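Local coordinates for cell division protein FtsZ 1 (Methanocaldococcus jannaschii, PDB 2VAP) that binds GTP, probably hydrolyses it, and is thought to polymerize in a GTP-dependent manner into the contractile ring at the future cell division site, at residues 40-45 and 124-129; 155-160 and 188-193; 229-234 and 293-298. All coordinates share one frame; numbering follows the deposited sequence.

Contact 1 (40-45 and 124-129); sequences ITVVGC and MVFITC
The Phe126 ring meets strand 40-45 along its rim: Thr41 O and Ile40 CG2 lie at the ring edge near its plane, and Val42 CG2 approaches obliquely. Ile40 CG2 sits 3.8 Å from Phe126 CD1 and equally close to CE1, straddling one ring bond; it gets there because that methyl, not CG1, is anti to the backbone N (CG1 has chi1 -59°). Ile40 CG1 runs beside the Met124 side chain and meets its CB, after which the extended methionine leads away. Val223 of helix 204-227 also packs on Phe126, placing the ring in the layer between sheet and helix. On the other face, Val43 CG2 meets Val125 CG1 at 4.1 Å, and Cys45 SG reaches Ile127 CG2; helix 135-149 closes over Cys45, Val125 and Ile127. Near the C-terminal end, where the Cys129 side chain is about 6 Å from bound GDP, Thr128 turns OG1 to Val157 O of the adjoining strand and CG2 to Gly44, 3.9 Å from its CA. The two parallel strands share five backbone hydrogen bonds, among them Val43 N to Phe126 O at 2.7 Å, nearly straight at 174°, and Thr128 N to Val43 O at 2.8 Å. All twelve residues are buried. The chemistry thus implies a core seam in which inward-facing backbone groups pair across the strands and mainly hydrocarbon fills both faces.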
# COMPACT_ATOMS: atom_id res chain seq x y z
N ILE A 40 2.23 -6.67 11.94
CA ILE A 40 2.31 -5.73 10.82
C ILE A 40 2.42 -4.29 11.32
O ILE A 40 1.68 -3.88 12.22
CB ILE A 40 1.10 -5.88 9.85
CG1 ILE A 40 1.04 -7.30 9.29
CG2 ILE A 40 1.16 -4.84 8.72
CD1 ILE A 40 -0.18 -7.59 8.43
N THR A 41 3.35 -3.54 10.74
CA THR A 41 3.50 -2.12 11.03
C THR A 41 3.41 -1.31 9.74
O THR A 41 4.02 -1.67 8.73
CB THR A 41 4.84 -1.84 11.76
OG1 THR A 41 4.92 -2.65 12.94
CG2 THR A 41 4.96 -0.37 12.15
N VAL A 42 2.64 -0.22 9.78
CA VAL A 42 2.53 0.70 8.65
C VAL A 42 3.25 2.00 9.01
O VAL A 42 2.93 2.63 10.02
CB VAL A 42 1.06 0.99 8.28
CG1 VAL A 42 0.98 1.90 7.05
CG2 VAL A 42 0.29 -0.30 8.03
N VAL A 43 4.23 2.38 8.19
CA VAL A 43 5.01 3.59 8.42
C VAL A 43 4.71 4.64 7.34
O VAL A 43 4.94 4.40 6.15
CB VAL A 43 6.54 3.30 8.45
CG1 VAL A 43 7.32 4.57 8.80
CG2 VAL A 43 6.85 2.20 9.46
N GLY A 44 4.19 5.78 7.77
CA GLY A 44 3.88 6.89 6.87
C GLY A 44 4.90 8.00 6.99
O GLY A 44 5.13 8.52 8.09
N CYS A 45 5.51 8.37 5.87
CA CYS A 45 6.62 9.32 5.85
C CYS A 45 6.24 10.64 5.17
O CYS A 45 5.71 10.64 4.06
CB CYS A 45 7.83 8.70 5.15
SG CYS A 45 8.26 7.04 5.70
N MET A 124 5.98 -7.99 8.88
CA MET A 124 5.72 -7.26 7.65
C MET A 124 5.67 -5.77 7.94
O MET A 124 5.07 -5.34 8.93
CB MET A 124 4.39 -7.73 7.04
CG MET A 124 4.16 -7.29 5.61
SD MET A 124 2.57 -7.91 5.01
CE MET A 124 2.69 -7.50 3.27
N VAL A 125 6.32 -4.98 7.09
CA VAL A 125 6.31 -3.52 7.22
C VAL A 125 5.83 -2.87 5.93
O VAL A 125 6.38 -3.12 4.85
CB VAL A 125 7.69 -2.95 7.63
CG1 VAL A 125 7.65 -1.42 7.70
CG2 VAL A 125 8.15 -3.52 8.97
N PHE A 126 4.80 -2.04 6.04
CA PHE A 126 4.34 -1.20 4.94
C PHE A 126 4.96 0.18 5.07
O PHE A 126 4.90 0.80 6.14
CB PHE A 126 2.81 -1.09 4.94
CG PHE A 126 2.10 -2.32 4.47
CD1 PHE A 126 1.88 -3.39 5.33
CD2 PHE A 126 1.64 -2.41 3.16
CE1 PHE A 126 1.21 -4.53 4.89
CE2 PHE A 126 0.97 -3.54 2.71
CZ PHE A 126 0.76 -4.61 3.58
N ILE A 127 5.57 0.66 3.99
CA ILE A 127 6.10 2.02 3.94
C ILE A 127 5.29 2.82 2.93
O ILE A 127 5.23 2.46 1.75
CB ILE A 127 7.61 2.06 3.57
CG1 ILE A 127 8.45 1.25 4.56
CG2 ILE A 127 8.13 3.50 3.53
CD1 ILE A 127 8.73 -0.17 4.12
N THR A 128 4.66 3.89 3.40
CA THR A 128 3.79 4.69 2.54
C THR A 128 4.12 6.18 2.58
O THR A 128 4.43 6.74 3.63
CB THR A 128 2.28 4.43 2.82
OG1 THR A 128 1.48 5.08 1.82
CG2 THR A 128 1.86 4.93 4.21
N CYS A 129 4.05 6.82 1.41
CA CYS A 129 4.29 8.25 1.27
C CYS A 129 3.89 8.71 -0.12
O CYS A 129 3.66 7.90 -1.02
CB CYS A 129 5.76 8.58 1.52
SG CYS A 129 6.90 8.04 0.23

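Contact 2 (155-160 and 188-193); sequences VAVVTL and VVIPNE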
# COMPACT_ATOMS: atom_id res chain seq x y z
N VAL A 155 7.20 -3.94 2.12
CA VAL A 155 6.32 -3.52 1.04
C VAL A 155 6.12 -2.00 1.06
O VAL A 155 5.75 -1.44 2.09
CB VAL A 155 4.93 -4.22 1.11
CG1 VAL A 155 4.00 -3.72 0.02
CG2 VAL A 155 5.10 -5.74 1.02
N ALA A 156 6.40 -1.35 -0.06
CA ALA A 156 6.14 0.07 -0.20
C ALA A 156 4.86 0.30 -1.00
O ALA A 156 4.62 -0.38 -1.99
CB ALA A 156 7.31 0.78 -0.85
N VAL A 157 4.04 1.24 -0.53
CA VAL A 157 2.86 1.68 -1.27
C VAL A 157 2.97 3.19 -1.40
O VAL A 157 2.74 3.93 -0.45
CB VAL A 157 1.53 1.29 -0.56
CG1 VAL A 157 0.33 1.70 -1.41
CG2 VAL A 157 1.49 -0.21 -0.28
N VAL A 158 3.36 3.64 -2.59
CA VAL A 158 3.72 5.04 -2.82
C VAL A 158 3.03 5.62 -4.05
O VAL A 158 2.68 4.89 -4.97
CB VAL A 158 5.26 5.22 -2.94
CG1 VAL A 158 5.96 4.92 -1.62
CG2 VAL A 158 5.83 4.35 -4.07
N THR A 159 2.86 6.94 -4.04
CA THR A 159 2.33 7.65 -5.20
C THR A 159 3.41 8.42 -5.94
O THR A 159 4.40 8.85 -5.34
CB THR A 159 1.20 8.63 -4.84
OG1 THR A 159 1.70 9.64 -3.95
CG2 THR A 159 0.03 7.91 -4.18
N LEU A 160 3.23 8.57 -7.25
CA LEU A 160 4.01 9.50 -8.04
C LEU A 160 3.17 10.76 -8.25
O LEU A 160 1.94 10.66 -8.36
CB LEU A 160 4.41 8.88 -9.38
CG LEU A 160 5.37 7.69 -9.37
CD1 LEU A 160 5.51 7.11 -10.76
CD2 LEU A 160 6.74 8.07 -8.80
N VAL A 188 4.71 -1.19 -4.60
CA VAL A 188 3.42 -0.84 -5.18
C VAL A 188 3.43 0.65 -5.51
O VAL A 188 3.55 1.49 -4.61
CB VAL A 188 2.24 -1.16 -4.22
CG1 VAL A 188 0.91 -0.87 -4.90
CG2 VAL A 188 2.30 -2.62 -3.76
N VAL A 189 3.32 0.96 -6.80
CA VAL A 189 3.37 2.35 -7.27
C VAL A 189 2.01 2.80 -7.83
O VAL A 189 1.42 2.12 -8.68
CB VAL A 189 4.53 2.58 -8.28
CG1 VAL A 189 4.37 1.72 -9.54
CG2 VAL A 189 4.67 4.06 -8.63
N ILE A 190 1.54 3.94 -7.34
CA ILE A 190 0.28 4.53 -7.79
C ILE A 190 0.57 5.87 -8.48
O ILE A 190 0.96 6.83 -7.82
CB ILE A 190 -0.71 4.74 -6.61
CG1 ILE A 190 -0.97 3.42 -5.88
CG2 ILE A 190 -2.02 5.37 -7.11
CD1 ILE A 190 -1.51 3.60 -4.46
N PRO A 191 0.39 5.93 -9.81
CA PRO A 191 0.61 7.20 -10.49
C PRO A 191 -0.60 8.12 -10.35
O PRO A 191 -1.65 7.87 -10.94
CB PRO A 191 0.83 6.78 -11.95
CG PRO A 191 0.18 5.44 -12.09
CD PRO A 191 -0.03 4.85 -10.73
N ASN A 192 -0.44 9.18 -9.55
CA ASN A 192 -1.52 10.14 -9.31
C ASN A 192 -2.10 10.75 -10.59
O ASN A 192 -3.29 11.05 -10.65
CB ASN A 192 -1.07 11.27 -8.37
CG ASN A 192 -1.08 10.86 -6.90
OD1 ASN A 192 -0.53 11.56 -6.05
ND2 ASN A 192 -1.72 9.73 -6.59
N GLU A 193 -1.26 10.91 -11.61
CA GLU A 193 -1.70 11.47 -12.89
C GLU A 193 -2.88 10.69 -13.49
O GLU A 193 -3.77 11.29 -14.10
CB GLU A 193 -0.53 11.55 -13.88
CG GLU A 193 -0.86 12.23 -15.22
CD GLU A 193 -1.24 13.71 -15.10
OE1 GLU A 193 -1.05 14.30 -14.01
OE2 GLU A 193 -1.72 14.28 -16.10
O HOH W 1 -0.51 11.13 -3.11
O HOH W 2 1.69 10.23 -11.68
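Thr159 and Asn192 meet where two parallel strands of a beta-alpha-beta unit end: strand 153-160 leads through helix 167-181 to strand 186-191, the last strand of the Rossmann-like sheet in the GTPase domain. Followed outward, Asn192 first lays CB 3.1 Å from Leu160 O, whose carbonyl also receives the Asn192 backbone N. With chi1 at -79°, CG then swings across the end of the neighbouring strand and comes within 3.8 Å of Thr159 CB. At the fork, ND2 rests 3.5 Å from the Thr159 CG2 methyl, while OD1 is turned to a water. Ala211 of helix 204-227 and Phe162 also touch Asn192, whose side chain comes about 4 Å from bound GDP, so this strand end borders the nucleotide pocket.

Behind it the side-chain contacts are hydrocarbon. Leu160 CG and CD1 both lean on Val189 CG2 on one face; on the other, Val157 stands alongside Val188 and touches Ile190 CD1 with CG1 at 4.0 Å. Strand 249-256 packs against Val188, Val189 and Ile190, tying this edge of the sheet to the C-terminal domain. Five backbone hydrogen bonds hold the register; Leu160 N reaches Ile190 O with the donor tilted 33° from the carbonyl plane. The water bridge has a defined direction: Thr159 OG1 donates to water 1 at 2.8 Å, and water 1 donates to Asn192 OD1 at 3.0 Å.

Contact 3 (229-234 and 293-298); sequences DGLINV and EDLTLE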
# COMPACT_ATOMS: atom_id res chain seq x y z
N ASP A 229 -11.16 -10.22 9.84
CA ASP A 229 -12.06 -11.36 9.77
C ASP A 229 -12.74 -11.36 8.40
O ASP A 229 -13.21 -10.32 7.94
CB ASP A 229 -13.12 -11.26 10.87
CG ASP A 229 -14.01 -12.48 10.93
OD1 ASP A 229 -15.14 -12.41 10.40
OD2 ASP A 229 -13.58 -13.50 11.49
N GLY A 230 -12.77 -12.52 7.76
CA GLY A 230 -13.34 -12.60 6.42
C GLY A 230 -14.09 -13.88 6.12
O GLY A 230 -14.06 -14.83 6.90
N LEU A 231 -14.79 -13.87 4.99
CA LEU A 231 -15.39 -15.08 4.43
C LEU A 231 -14.25 -16.04 4.09
O LEU A 231 -14.32 -17.23 4.39
CB LEU A 231 -16.19 -14.76 3.17
CG LEU A 231 -17.53 -14.03 3.26
CD1 LEU A 231 -17.34 -12.53 3.39
CD2 LEU A 231 -18.36 -14.34 2.02
N ILE A 232 -13.22 -15.48 3.46
CA ILE A 232 -11.99 -16.20 3.13
C ILE A 232 -10.81 -15.40 3.66
O ILE A 232 -10.50 -14.31 3.17
CB ILE A 232 -11.84 -16.41 1.60
CG1 ILE A 232 -13.02 -17.21 1.03
CG2 ILE A 232 -10.49 -17.05 1.25
CD1 ILE A 232 -13.17 -18.63 1.58
N ASN A 233 -10.15 -15.94 4.69
CA ASN A 233 -8.96 -15.32 5.25
C ASN A 233 -7.70 -15.82 4.55
O ASN A 233 -7.69 -16.93 4.00
CB ASN A 233 -8.87 -15.58 6.76
CG ASN A 233 -7.73 -14.80 7.42
OD1 ASN A 233 -6.95 -15.37 8.18
ND2 ASN A 233 -7.64 -13.51 7.14
N VAL A 234 -6.66 -15.00 4.57
CA VAL A 234 -5.40 -15.33 3.89
C VAL A 234 -4.29 -15.60 4.90
O VAL A 234 -4.11 -14.85 5.87
CB VAL A 234 -4.98 -14.21 2.91
CG1 VAL A 234 -3.79 -14.67 2.08
CG2 VAL A 234 -6.13 -13.84 1.98
N GLU A 293 -22.97 -7.43 3.97
CA GLU A 293 -23.22 -8.67 4.70
C GLU A 293 -23.73 -9.81 3.82
O GLU A 293 -23.60 -10.99 4.17
CB GLU A 293 -24.21 -8.42 5.85
CG GLU A 293 -23.64 -7.62 7.03
CD GLU A 293 -23.57 -6.12 6.77
OE1 GLU A 293 -22.82 -5.44 7.49
OE2 GLU A 293 -24.27 -5.62 5.85
N ASP A 294 -24.29 -9.46 2.66
CA ASP A 294 -24.84 -10.45 1.73
C ASP A 294 -23.85 -10.91 0.65
O ASP A 294 -24.25 -11.56 -0.33
CB ASP A 294 -26.14 -9.92 1.09
CG ASP A 294 -25.93 -8.67 0.24
OD1 ASP A 294 -24.81 -8.12 0.21
OD2 ASP A 294 -26.91 -8.23 -0.40
N LEU A 295 -22.57 -10.59 0.82
CA LEU A 295 -21.52 -11.06 -0.07
C LEU A 295 -21.42 -12.58 -0.01
O LEU A 295 -21.42 -13.17 1.07
CB LEU A 295 -20.17 -10.42 0.29
CG LEU A 295 -18.92 -10.80 -0.52
CD1 LEU A 295 -18.95 -10.19 -1.92
CD2 LEU A 295 -17.66 -10.38 0.21
N THR A 296 -21.34 -13.21 -1.18
CA THR A 296 -21.26 -14.67 -1.27
C THR A 296 -19.89 -15.13 -1.77
O THR A 296 -19.17 -14.38 -2.43
CB THR A 296 -22.35 -15.26 -2.19
OG1 THR A 296 -22.13 -14.83 -3.54
CG2 THR A 296 -23.74 -14.83 -1.73
N LEU A 297 -19.55 -16.38 -1.45
CA LEU A 297 -18.35 -17.02 -1.96
C LEU A 297 -18.38 -17.12 -3.49
O LEU A 297 -17.35 -16.99 -4.15
CB LEU A 297 -18.17 -18.42 -1.34
CG LEU A 297 -16.97 -19.28 -1.75
CD1 LEU A 297 -15.66 -18.68 -1.25
CD2 LEU A 297 -17.13 -20.70 -1.24
N GLU A 298 -19.58 -17.34 -4.03
CA GLU A 298 -19.79 -17.42 -5.48
C GLU A 298 -19.39 -16.12 -6.18
O GLU A 298 -18.78 -16.15 -7.25
CB GLU A 298 -21.25 -17.77 -5.80
CG GLU A 298 -21.64 -19.22 -5.52
CD GLU A 298 -21.85 -19.52 -4.04
OE1 GLU A 298 -22.19 -18.60 -3.27
OE2 GLU A 298 -21.68 -20.70 -3.65
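Leu231 pushes both branches of its isobutyl end into segment 293-298, and this is the tight part of the contact. CD1 meets the Leu295 CD2 methyl at 3.9 Å, while CD2 rests against the backbone, 3.4 Å from Leu295 O, with Thr296 C and Leu297 N also near it, both at 4.2 Å. Leu295 is the buried member of the group; its CG is anti to the backbone N (chi1 179°), which carries CD2 across to the leucine opposite. One residue on, Ile232 and Leu297 cross at about a right angle, with Leu297 CD1 lying 3.8 Å from Ile232 CD1 and just as near CG1. Trp319 of strand 316-323 touches both of these side chains.

The outer side is looser: Leu297, though it touches Ile232, is exposed, and polar groups lie beyond it. Thr296 is the N-cap of helix 297-310, its OG1 hydrogen-bonded to Glu299 N, and exposed Asp294 forms a salt bridge with Arg261 through OD1. No hydrogen bond crosses between the segments, so the join depends on methyl contacts; several of its residues also touch crystal neighbours, which may influence the exposed conformations. Segment 229-234 follows the long helix 204-227 that connects the two domains of the FtsZ fold. Where it meets the edge strand of the C-terminal domain, Ile232 is backbone-bonded to Ala321, and Leu231 and Ile232 both face it, consistent with a classic beta bulge.

Contacts 1 and 2 belong to one parallel sheet, their centres 13 Å apart, and are joined directly because strands 124-130 and 153-160 are neighbours. Ile127 N lies 2.8 Å from Val155 O, a probable backbone hydrogen bond, and Met124 CE packs 3.7 Å from Val155 CG2. Both contacts run toward the nucleotide at their C-terminal ends: the Cys129 side chain is about 4 Å from the GTP-binding residue Gly136, and the Asn192 side chain about 5 Å from that of Glu165. Contact 3 stands apart, its centre 26 Å from that of contact 1 and 28 Å from that of contact 2, at the loop that follows helix 204-227, away from the GDP pocket.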